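Local coordinates for glycosyl hydrolase (Rhizobium leguminosarum bv. trifolii, PDB 5NDX), which probably hydrolyses O-glycosidic bonds as a family 39 glycoside hydrolase, a bacterial orthologue of human alpha-L-iduronidase, at residues D174-A185 with R213-E221; I156-D164 with P190-C199. The protein carries 2 engineered substitutions. All blocks are in the same frame, centred on the assembly; numbering follows the deposited sequence.

Interaction 1 (D174-A185 with R213-E221); sequences DPSLPMGGPGTA and RIDYISIHE. With 8U8 ((2~{R},3~{S},4~{S},5~{R},6~{S})-6-(4-methyl-2-oxidanylidene-chromen-7-yl)oxy-3,4,5-tris(oxidanyl)oxane-2-carboxylic acid), chain N; 8U8 ((2~{R},3~{S},4~{S},5~{R},6~{S})-6-(4-methyl-2-oxidanylidene-chromen-7-yl)oxy-3,4,5-tris(oxidanyl)oxane-2-carboxylic acid), chain M.
The guanidinium of R213 reaches into the loop that leads into strand 179-184. P175 O sits over one face, 3.2 Å from R213 CZ, at a poor angle for a hydrogen bond. L177 O comes to the edge and accepts from R213 NH1 at 2.7 Å. NH2 adds a weak bond to the same oxygen and has a salt bridge with D171. CG of R213 stands between the backbone N and the carbonyl carbon (chi1 65°), and the chain then runs extended to NE, which carries the flat group to the loop. R213 NH1 also pairs with D215 OD2 in a salt bridge of 2.6 Å. That oxygen accepts M179 N on its anti lone pair, and D215 N bonds back to M179 O. Beyond this, strands 179-184 and 216-219 run parallel, 12° apart, as neighbours in the eight-stranded TIM barrel. S218 N bonds to G181 O, and G183 N to S218 O. The Y216 ring is sandwiched. G180 CA makes a CH-pi contact over one face, 3.5 Å from the Y216 ring centroid, where a side chain on G180 would clash. On the opposite face the methyl carbon C15 of 8U8 (chain N) lies over the ring centre, with C14 beside it. Y216 OH bonds to F141 O. At the far end H220 N meets T184 O almost straight (177°). T184 O also lies over one face of the H220 ring, whose ND1 bonds to D264. A185 CB touches C10 of 8U8 (chain M) at 3.4 Å, beside Q146, an engineered residue at the predicted proton-donor position.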
loop_
_atom_site.group_PDB
_atom_site.type_symbol
_atom_site.label_atom_id
_atom_site.label_comp_id
_atom_site.label_asym_id
_atom_site.label_seq_id
_atom_site.Cartn_x
_atom_site.Cartn_y
_atom_site.Cartn_z
ATOM N N ASP A 174 -7.448 -24.048 14.086
ATOM C CA ASP A 174 -6.006 -23.755 14.176
ATOM C C ASP A 174 -5.702 -22.558 15.057
ATOM O O ASP A 174 -5.867 -21.411 14.608
ATOM C CB ASP A 174 -5.451 -23.565 12.758
ATOM C CG ASP A 174 -3.950 -23.508 12.705
ATOM O OD1 ASP A 174 -3.256 -23.437 13.757
ATOM O OD2 ASP A 174 -3.464 -23.495 11.556
ATOM N N PRO A 175 -5.242 -22.802 16.298
ATOM C CA PRO A 175 -4.975 -21.694 17.211
ATOM C C PRO A 175 -3.794 -20.799 16.857
ATOM O O PRO A 175 -3.624 -19.737 17.475
ATOM C CB PRO A 175 -4.693 -22.396 18.562
ATOM C CG PRO A 175 -5.294 -23.744 18.417
ATOM C CD PRO A 175 -4.997 -24.089 16.982
ATOM N N SER A 176 -2.977 -21.218 15.902
ATOM C CA SER A 176 -1.928 -20.359 15.426
ATOM C C SER A 176 -2.418 -19.335 14.344
ATOM O O SER A 176 -1.617 -18.574 13.834
ATOM C CB SER A 176 -0.769 -21.232 14.912
ATOM O OG SER A 176 -1.181 -21.846 13.721
ATOM N N LEU A 177 -3.700 -19.316 13.977
ATOM C CA LEU A 177 -4.201 -18.257 13.095
ATOM C C LEU A 177 -4.254 -16.963 13.925
ATOM O O LEU A 177 -4.991 -16.902 14.942
ATOM C CB LEU A 177 -5.588 -18.579 12.533
ATOM C CG LEU A 177 -5.570 -19.821 11.643
ATOM C CD1 LEU A 177 -6.985 -20.292 11.346
ATOM C CD2 LEU A 177 -4.759 -19.645 10.364
ATOM N N PRO A 178 -3.483 -15.942 13.535
ATOM C CA PRO A 178 -3.443 -14.782 14.457
ATOM C C PRO A 178 -4.764 -13.995 14.550
ATOM O O PRO A 178 -5.486 -13.873 13.566
ATOM C CB PRO A 178 -2.329 -13.918 13.865
ATOM C CG PRO A 178 -1.521 -14.825 13.024
ATOM C CD PRO A 178 -2.502 -15.787 12.442
ATOM N N MET A 179 -5.112 -13.595 15.763
ATOM C CA MET A 179 -6.323 -12.865 16.042
ATOM C C MET A 179 -5.971 -11.624 16.836
ATOM O O MET A 179 -5.133 -11.672 17.735
ATOM C CB MET A 179 -7.295 -13.673 16.869
ATOM C CG MET A 179 -8.600 -12.926 17.149
ATOM S SD MET A 179 -9.533 -12.573 15.635
ATOM C CE MET A 179 -10.712 -11.335 16.197
ATOM N N GLY A 180 -6.628 -10.527 16.520
ATOM C CA GLY A 180 -6.389 -9.292 17.247
ATOM C C GLY A 180 -7.482 -8.294 17.064
ATOM O O GLY A 180 -8.486 -8.558 16.401
ATOM N N GLY A 181 -7.290 -7.144 17.698
ATOM C CA GLY A 181 -8.300 -6.125 17.731
ATOM C C GLY A 181 -7.936 -5.067 18.731
ATOM O O GLY A 181 -6.807 -5.056 19.230
ATOM N N PRO A 182 -8.852 -4.178 19.045
ATOM C CA PRO A 182 -10.228 -4.109 18.531
ATOM C C PRO A 182 -10.451 -3.289 17.249
ATOM O O PRO A 182 -11.586 -3.193 16.784
ATOM C CB PRO A 182 -10.976 -3.417 19.678
ATOM C CG PRO A 182 -9.928 -2.577 20.363
ATOM C CD PRO A 182 -8.573 -3.174 20.086
ATOM N N GLY A 183 -9.407 -2.719 16.656
ATOM C CA GLY A 183 -9.598 -1.821 15.505
ATOM C C GLY A 183 -10.507 -0.620 15.784
ATOM O O GLY A 183 -11.375 -0.275 14.967
ATOM N N THR A 184 -10.306 -0.000 16.942
ATOM C CA THR A 184 -11.112 1.127 17.388
ATOM C C THR A 184 -10.651 2.454 16.775
ATOM O O THR A 184 -9.452 2.646 16.502
ATOM C CB THR A 184 -11.121 1.224 18.935
ATOM O OG1 THR A 184 -9.824 0.909 19.462
ATOM C CG2 THR A 184 -12.153 0.244 19.511
ATOM N N ALA A 185 -11.611 3.360 16.581
ATOM C CA ALA A 185 -11.359 4.630 15.907
ATOM C C ALA A 185 -10.939 5.765 16.852
ATOM O O ALA A 185 -10.270 6.693 16.425
ATOM C CB ALA A 185 -12.588 5.065 15.125
ATOM N N ARG A 213 -7.380 -15.409 23.780
ATOM C CA ARG A 213 -6.065 -14.947 23.341
ATOM C C ARG A 213 -6.180 -13.658 22.503
ATOM O O ARG A 213 -7.236 -13.369 21.904
ATOM C CB ARG A 213 -5.358 -16.024 22.530
ATOM C CG ARG A 213 -6.022 -16.373 21.200
ATOM C CD ARG A 213 -5.171 -17.409 20.465
ATOM N NE ARG A 213 -5.938 -18.009 19.369
ATOM C CZ ARG A 213 -5.907 -17.627 18.082
ATOM N NH1 ARG A 213 -5.114 -16.626 17.665
ATOM N NH2 ARG A 213 -6.667 -18.269 17.192
ATOM N N ILE A 214 -5.101 -12.889 22.513
ATOM C CA ILE A 214 -4.953 -11.733 21.634
ATOM C C ILE A 214 -3.497 -11.701 21.186
ATOM O O ILE A 214 -2.578 -11.708 22.008
ATOM C CB ILE A 214 -5.436 -10.420 22.291
ATOM C CG1 ILE A 214 -5.323 -9.251 21.293
ATOM C CG2 ILE A 214 -4.660 -10.107 23.560
ATOM C CD1 ILE A 214 -6.121 -8.011 21.689
ATOM N N ASP A 215 -3.295 -11.733 19.873
ATOM C CA ASP A 215 -1.962 -11.810 19.298
ATOM C C ASP A 215 -1.422 -10.442 18.920
ATOM O O ASP A 215 -0.243 -10.314 18.732
ATOM C CB ASP A 215 -1.993 -12.711 18.093
ATOM C CG ASP A 215 -2.382 -14.153 18.463
ATOM O OD1 ASP A 215 -1.724 -14.701 19.344
ATOM O OD2 ASP A 215 -3.347 -14.711 17.917
ATOM N N TYR A 216 -2.282 -9.433 18.815
ATOM C CA TYR A 216 -1.829 -8.051 18.505
ATOM C C TYR A 216 -2.925 -7.080 18.894
ATOM O O TYR A 216 -4.104 -7.436 18.926
ATOM C CB TYR A 216 -1.401 -7.912 17.008
ATOM C CG TYR A 216 -2.557 -8.078 16.067
ATOM C CD1 TYR A 216 -3.377 -7.011 15.765
ATOM C CD2 TYR A 216 -2.893 -9.328 15.542
ATOM C CE1 TYR A 216 -4.488 -7.157 14.921
ATOM C CE2 TYR A 216 -3.993 -9.489 14.720
ATOM C CZ TYR A 216 -4.787 -8.386 14.394
ATOM O OH TYR A 216 -5.915 -8.497 13.589
ATOM N N ILE A 217 -2.532 -5.839 19.147
ATOM C CA ILE A 217 -3.449 -4.786 19.464
ATOM C C ILE A 217 -3.543 -3.805 18.295
ATOM O O ILE A 217 -2.534 -3.248 17.871
ATOM C CB ILE A 217 -2.988 -4.079 20.752
ATOM C CG1 ILE A 217 -3.044 -5.078 21.924
ATOM C CG2 ILE A 217 -3.894 -2.902 21.055
ATOM C CD1 ILE A 217 -2.200 -4.669 23.097
ATOM N N SER A 218 -4.758 -3.571 17.798
ATOM C CA SER A 218 -4.951 -2.684 16.676
ATOM C C SER A 218 -5.851 -1.508 17.004
ATOM O O SER A 218 -6.896 -1.672 17.652
ATOM C CB SER A 218 -5.491 -3.432 15.457
ATOM O OG SER A 218 -6.724 -4.003 15.738
ATOM N N ILE A 219 -5.440 -0.339 16.525
ATOM C CA ILE A 219 -6.212 0.891 16.576
ATOM C C ILE A 219 -6.106 1.636 15.245
ATOM O O ILE A 219 -5.214 1.306 14.454
ATOM C CB ILE A 219 -5.675 1.813 17.689
ATOM C CG1 ILE A 219 -4.203 2.123 17.508
ATOM C CG2 ILE A 219 -5.875 1.160 19.054
ATOM C CD1 ILE A 219 -3.679 3.081 18.564
ATOM N N HIS A 220 -7.009 2.596 14.984
ATOM C CA HIS A 220 -6.806 3.574 13.926
ATOM C C HIS A 220 -6.425 4.915 14.556
ATOM O O HIS A 220 -7.112 5.407 15.442
ATOM C CB HIS A 220 -8.024 4.005 13.075
ATOM C CG HIS A 220 -9.068 3.002 12.864
ATOM N ND1 HIS A 220 -8.810 1.658 12.785
ATOM C CD2 HIS A 220 -10.387 3.156 12.630
ATOM C CE1 HIS A 220 -9.917 1.014 12.498
ATOM N NE2 HIS A 220 -10.898 1.892 12.451
ATOM N N GLU A 221 -5.406 5.516 14.007
ATOM C CA GLU A 221 -4.996 6.870 14.373
ATOM C C GLU A 221 -4.631 7.597 13.085
ATOM O O GLU A 221 -3.769 7.143 12.317
ATOM C CB GLU A 221 -3.812 6.857 15.351
ATOM C CG GLU A 221 -4.073 6.223 16.729
ATOM C CD GLU A 221 -5.101 6.984 17.579
ATOM O OE1 GLU A 221 -5.563 8.088 17.148
ATOM O OE2 GLU A 221 -5.475 6.464 18.679
HETATM C C15 8U8 N . -1.944 -7.466 11.839
HETATM C C13 8U8 N . -0.620 -7.849 12.073
HETATM C C14 8U8 N . -0.239 -8.301 13.330
HETATM C C16 8U8 N . 1.055 -8.755 13.543
HETATM O O9 8U8 N . 1.390 -9.099 14.669
HETATM O O8 8U8 N . 1.980 -8.691 12.549
HETATM C C11 8U8 N . 1.616 -8.303 11.309
HETATM C C10 8U8 N . 2.599 -8.372 10.354
HETATM C C12 8U8 N . 0.325 -7.868 11.043
HETATM C C7 8U8 N . 0.031 -7.499 9.730
HETATM C C8 8U8 N . 1.027 -7.558 8.761
HETATM C C9 8U8 N . 2.317 -8.004 9.055
HETATM O O2 8U8 N . 3.257 -8.060 8.057
HETATM C C5 8U8 N . 4.412 -8.924 8.227
HETATM O O1 8U8 N . 5.321 -8.049 8.917
HETATM C C1 8U8 N . 6.672 -8.511 9.149
HETATM C C6 8U8 N . 6.700 -9.755 10.106
HETATM O O7 8U8 N . 5.757 -9.924 10.905
HETATM O O6 8U8 N . 7.645 -10.546 9.963
HETATM C C2 8U8 N . 7.254 -8.825 7.773
HETATM O O5 8U8 N . 8.642 -9.277 7.852
HETATM C C3 8U8 N . 6.378 -9.876 7.054
HETATM O O4 8U8 N . 6.906 -10.062 5.767
HETATM C C4 8U8 N . 4.950 -9.349 6.905
HETATM O O3 8U8 N . 4.081 -10.334 6.341
HETATM C C15 8U8 M . -18.220 7.852 12.496
HETATM C C13 8U8 M . -16.892 7.855 12.979
HETATM C C14 8U8 M . -16.649 8.358 14.260
HETATM C C16 8U8 M . -15.356 8.344 14.791
HETATM O O9 8U8 M . -15.215 8.833 15.911
HETATM O O8 8U8 M . -14.289 7.854 14.064
HETATM C C11 8U8 M . -14.508 7.247 12.852
HETATM C C10 8U8 M . -13.432 6.635 12.200
HETATM C C12 8U8 M . -15.813 7.253 12.288
HETATM C C7 8U8 M . -15.994 6.591 11.058
HETATM C C8 8U8 M . -14.916 5.976 10.413
HETATM C C9 8U8 M . -13.626 6.001 10.967
HETATM O O2 8U8 M . -12.539 5.378 10.385
HETATM C C5 8U8 M . -12.409 5.112 8.935
HETATM O O1 8U8 M . -12.732 6.311 8.215
HETATM C C1 8U8 M . -13.000 6.212 6.870
HETATM C C6 8U8 M . -12.375 7.379 6.354
HETATM O O7 8U8 M . -12.845 7.826 5.314
HETATM O O6 8U8 M . -11.419 7.802 6.979
HETATM C C2 8U8 M . -12.345 5.022 6.105
HETATM O O5 8U8 M . -10.952 5.325 5.877
HETATM C C3 8U8 M . -12.545 3.617 6.826
HETATM O O4 8U8 M . -13.373 2.812 6.061
HETATM C C4 8U8 M . -13.120 3.785 8.268
HETATM O O3 8U8 M . -12.952 2.495 8.985
HETATM O O HOH W 1 -2.158 -17.379 17.163
HETATM O O HOH W 2 -7.984 7.728 16.669
#

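Interaction 2 (I156-D164 with P190-C199); sequences IKGYTNYYD and PIFRALMAHC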
loop_
_atom_site.group_PDB
_atom_site.type_symbol
_atom_site.label_atom_id
_atom_site.label_comp_id
_atom_site.label_asym_id
_atom_site.label_seq_id
_atom_site.Cartn_x
_atom_site.Cartn_y
_atom_site.Cartn_z
ATOM N N ILE A 156 -20.927 -3.431 25.276
ATOM C CA ILE A 156 -19.614 -3.911 25.680
ATOM C C ILE A 156 -19.633 -5.431 25.805
ATOM O O ILE A 156 -18.699 -6.092 25.364
ATOM C CB ILE A 156 -19.148 -3.339 27.045
ATOM C CG1 ILE A 156 -19.124 -1.798 27.050
ATOM C CG2 ILE A 156 -17.778 -3.895 27.437
ATOM C CD1 ILE A 156 -18.414 -1.154 25.890
ATOM N N LYS A 157 -20.688 -5.975 26.391
ATOM C CA LYS A 157 -20.751 -7.406 26.659
ATOM C C LYS A 157 -20.922 -8.179 25.360
ATOM O O LYS A 157 -20.285 -9.194 25.177
ATOM C CB LYS A 157 -21.897 -7.767 27.629
ATOM C CG LYS A 157 -21.527 -8.832 28.665
ATOM C CD LYS A 157 -20.936 -8.197 29.941
ATOM C CE LYS A 157 -20.826 -9.174 31.119
ATOM N NZ LYS A 157 -19.726 -10.165 30.913
ATOM N N GLY A 158 -21.813 -7.698 24.492
ATOM C CA GLY A 158 -21.974 -8.235 23.140
ATOM C C GLY A 158 -20.631 -8.323 22.400
ATOM O O GLY A 158 -20.308 -9.373 21.861
ATOM N N TYR A 159 -19.860 -7.229 22.461
ATOM C CA TYR A 159 -18.556 -7.090 21.799
ATOM C C TYR A 159 -17.578 -8.122 22.312
ATOM O O TYR A 159 -16.942 -8.830 21.542
ATOM C CB TYR A 159 -17.950 -5.682 21.985
ATOM C CG TYR A 159 -16.727 -5.487 21.093
ATOM C CD1 TYR A 159 -16.874 -5.219 19.730
ATOM C CD2 TYR A 159 -15.433 -5.664 21.582
ATOM C CE1 TYR A 159 -15.770 -5.100 18.892
ATOM C CE2 TYR A 159 -14.327 -5.531 20.745
ATOM C CZ TYR A 159 -14.511 -5.258 19.405
ATOM O OH TYR A 159 -13.451 -5.133 18.570
ATOM N N THR A 160 -17.512 -8.220 23.626
ATOM C CA THR A 160 -16.604 -9.119 24.294
ATOM C C THR A 160 -16.959 -10.605 24.035
ATOM O O THR A 160 -16.077 -11.460 23.934
ATOM C CB THR A 160 -16.522 -8.675 25.777
ATOM O OG1 THR A 160 -15.184 -8.772 26.236
ATOM C CG2 THR A 160 -17.460 -9.426 26.683
ATOM N N ASN A 161 -18.246 -10.916 23.882
ATOM C CA ASN A 161 -18.693 -12.273 23.488
ATOM C C ASN A 161 -18.377 -12.572 22.013
ATOM O O ASN A 161 -18.077 -13.699 21.647
ATOM C CB ASN A 161 -20.220 -12.420 23.603
ATOM C CG ASN A 161 -20.743 -12.391 25.026
ATOM O OD1 ASN A 161 -20.027 -12.603 26.011
ATOM N ND2 ASN A 161 -22.031 -12.163 25.120
ATOM N N TYR A 162 -18.602 -11.566 21.180
ATOM C CA TYR A 162 -18.203 -11.588 19.767
ATOM C C TYR A 162 -16.704 -11.916 19.605
ATOM O O TYR A 162 -16.351 -12.806 18.815
ATOM C CB TYR A 162 -18.620 -10.273 19.089
ATOM C CG TYR A 162 -17.815 -9.930 17.855
ATOM C CD1 TYR A 162 -18.090 -10.526 16.613
ATOM C CD2 TYR A 162 -16.778 -9.026 17.934
ATOM C CE1 TYR A 162 -17.340 -10.214 15.488
ATOM C CE2 TYR A 162 -16.022 -8.709 16.825
ATOM C CZ TYR A 162 -16.291 -9.328 15.614
ATOM O OH TYR A 162 -15.516 -8.983 14.551
ATOM N N TYR A 163 -15.846 -11.247 20.377
ATOM C CA TYR A 163 -14.385 -11.534 20.393
ATOM C C TYR A 163 -14.121 -13.000 20.770
ATOM O O TYR A 163 -13.393 -13.739 20.075
ATOM C CB TYR A 163 -13.620 -10.571 21.336
ATOM C CG TYR A 163 -12.138 -10.712 21.175
ATOM C CD1 TYR A 163 -11.473 -10.042 20.143
ATOM C CD2 TYR A 163 -11.424 -11.605 21.939
ATOM C CE1 TYR A 163 -10.127 -10.234 19.911
ATOM C CE2 TYR A 163 -10.087 -11.808 21.730
ATOM C CZ TYR A 163 -9.427 -11.114 20.702
ATOM O OH TYR A 163 -8.086 -11.322 20.452
ATOM N N ASP A 164 -14.775 -13.443 21.846
ATOM C CA ASP A 164 -14.694 -14.835 22.317
ATOM C C ASP A 164 -15.026 -15.827 21.237
ATOM O O ASP A 164 -14.375 -16.843 21.112
ATOM C CB ASP A 164 -15.660 -15.070 23.496
ATOM C CG ASP A 164 -15.266 -14.318 24.750
ATOM O OD1 ASP A 164 -14.064 -14.097 24.953
ATOM O OD2 ASP A 164 -16.166 -13.962 25.559
ATOM N N PRO A 190 -14.236 3.391 25.161
ATOM C CA PRO A 190 -14.775 2.387 26.053
ATOM C C PRO A 190 -14.606 0.964 25.557
ATOM O O PRO A 190 -14.164 0.107 26.328
ATOM C CB PRO A 190 -16.260 2.767 26.130
ATOM C CG PRO A 190 -16.228 4.244 26.101
ATOM C CD PRO A 190 -15.169 4.540 25.047
ATOM N N ILE A 191 -14.942 0.726 24.284
ATOM C CA ILE A 191 -14.709 -0.552 23.664
ATOM C C ILE A 191 -13.238 -0.992 23.774
ATOM O O ILE A 191 -12.960 -2.138 24.047
ATOM C CB ILE A 191 -15.123 -0.544 22.177
ATOM C CG1 ILE A 191 -16.650 -0.573 22.048
ATOM C CG2 ILE A 191 -14.581 -1.789 21.461
ATOM C CD1 ILE A 191 -17.277 -1.936 22.398
ATOM N N PHE A 192 -12.309 -0.076 23.527
ATOM C CA PHE A 192 -10.903 -0.420 23.562
ATOM C C PHE A 192 -10.538 -0.856 24.969
ATOM O O PHE A 192 -9.998 -1.914 25.146
ATOM C CB PHE A 192 -10.005 0.714 23.085
ATOM C CG PHE A 192 -8.544 0.417 23.252
ATOM C CD1 PHE A 192 -7.877 0.730 24.452
ATOM C CD2 PHE A 192 -7.813 -0.152 22.217
ATOM C CE1 PHE A 192 -6.521 0.433 24.619
ATOM C CE2 PHE A 192 -6.469 -0.460 22.384
ATOM C CZ PHE A 192 -5.814 -0.169 23.577
ATOM N N ARG A 193 -10.845 -0.023 25.950
ATOM C CA ARG A 193 -10.521 -0.327 27.351
ATOM C C ARG A 193 -11.156 -1.606 27.803
ATOM O O ARG A 193 -10.506 -2.421 28.462
ATOM C CB ARG A 193 -10.920 0.819 28.270
ATOM C CG ARG A 193 -10.011 2.016 28.073
ATOM C CD ARG A 193 -10.217 3.116 29.117
ATOM N NE ARG A 193 -11.134 4.110 28.594
ATOM C CZ ARG A 193 -12.396 4.326 28.969
ATOM N NH1 ARG A 193 -13.095 5.277 28.352
ATOM N NH2 ARG A 193 -12.978 3.634 29.936
ATOM N N ALA A 194 -12.399 -1.811 27.387
ATOM C CA ALA A 194 -13.111 -3.043 27.726
ATOM C C ALA A 194 -12.462 -4.290 27.151
ATOM O O ALA A 194 -12.384 -5.319 27.830
ATOM C CB ALA A 194 -14.560 -2.950 27.280
ATOM N N LEU A 195 -11.967 -4.238 25.912
ATOM C CA LEU A 195 -11.422 -5.462 25.311
ATOM C C LEU A 195 -10.097 -5.816 25.973
ATOM O O LEU A 195 -9.764 -6.982 26.182
ATOM C CB LEU A 195 -11.260 -5.304 23.808
ATOM C CG LEU A 195 -11.149 -6.505 22.840
ATOM C CD1 LEU A 195 -9.792 -6.617 22.167
ATOM C CD2 LEU A 195 -11.581 -7.851 23.379
ATOM N N MET A 196 -9.334 -4.785 26.290
ATOM C CA MET A 196 -8.064 -4.962 26.955
ATOM C C MET A 196 -8.265 -5.586 28.348
ATOM O O MET A 196 -7.544 -6.516 28.697
ATOM C CB MET A 196 -7.340 -3.612 27.056
ATOM C CG MET A 196 -6.990 -2.983 25.682
ATOM S SD MET A 196 -6.437 -4.106 24.369
ATOM C CE MET A 196 -4.804 -4.094 24.892
ATOM N N ALA A 197 -9.235 -5.062 29.113
ATOM C CA ALA A 197 -9.613 -5.653 30.414
ATOM C C ALA A 197 -10.028 -7.114 30.229
ATOM O O ALA A 197 -9.494 -8.005 30.885
ATOM C CB ALA A 197 -10.735 -4.850 31.081
ATOM N N HIS A 198 -10.924 -7.350 29.274
ATOM C CA HIS A 198 -11.356 -8.714 28.961
ATOM C C HIS A 198 -10.244 -9.666 28.589
ATOM O O HIS A 198 -10.254 -10.825 29.013
ATOM C CB HIS A 198 -12.392 -8.682 27.851
ATOM C CG HIS A 198 -13.082 -9.982 27.637
ATOM N ND1 HIS A 198 -12.866 -10.753 26.524
ATOM C CD2 HIS A 198 -13.988 -10.653 28.392
ATOM C CE1 HIS A 198 -13.593 -11.848 26.604
ATOM N NE2 HIS A 198 -14.286 -11.814 27.728
ATOM N N CYS A 199 -9.290 -9.215 27.780
ATOM C CA CYS A 199 -8.179 -10.089 27.352
ATOM C C CYS A 199 -7.083 -10.224 28.405
ATOM O O CYS A 199 -6.300 -11.150 28.348
ATOM C CB CYS A 199 -7.565 -9.588 26.021
ATOM S SG CYS A 199 -8.673 -9.834 24.606
#
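The Y159 ring has I191 CG2 over one face and L195 CG at its edge. The CH-pi contact of I191 CG2 is 3.9 Å from the Y159 ring centroid. Both aliphatic side chains cross this tyrosine at about a right angle. W151 meets Y159 edge-to-face from outside the two helices. The Y163 ring takes L195 CD2 over one face, 3.7 Å from Y163 CG. C199 SG approaches the same ring obliquely, 3.8 Å from Y163 CE2, as a sulfur-aromatic contact. In both tyrosines CG is trans to the backbone N (chi1 -170°), which swings the rings toward helix 190-200. Y163 OH bonds to R213 O, which ties this helix to the loop before strand 216-219. The H198 ring carries T160 CB over its centre, 4.1 Å from the ring centroid. D164 lies at the edge of that ring, but its closest approach there is too short to be trusted. D164 OD2 has its own bond, from C205 N. An alanine at H198 lacks the ring, which would probably leave T160 CB without its flat partner and open a gap between the helices here. At the other end I156 and I191 lie alongside each other, pointing opposite ways. I156 CG2 presses on A194 CB at 3.4 Å, tighter than usual. The helices cross at -50°, with axes 10.1 Å apart at closest approach. This is the packing of two successive outer helices, 155-171 and 190-200, on the wall of a TIM barrel.

Overall arrangement
The segments alternate along the chain: 156-164, 174-185, 190-199, 213-221. Helix 155-171, strand 179-184, helix 190-200 and strand 216-219 thus follow one another as successive beta-alpha steps of the TIM barrel. Interaction 1 pairs the two inner strands. Interaction 2 pairs the two outer helices. Their centres are about 12 Å apart, and they touch. Y159 packs on P182, I217 on M196, and Y163 OH on I214. Interaction 1 carries residues of both sites where 8U8 binds. Interaction 2 is part of the outer helical layer behind it, and the side chain of P190 is about 10 Å from a bound 8U8.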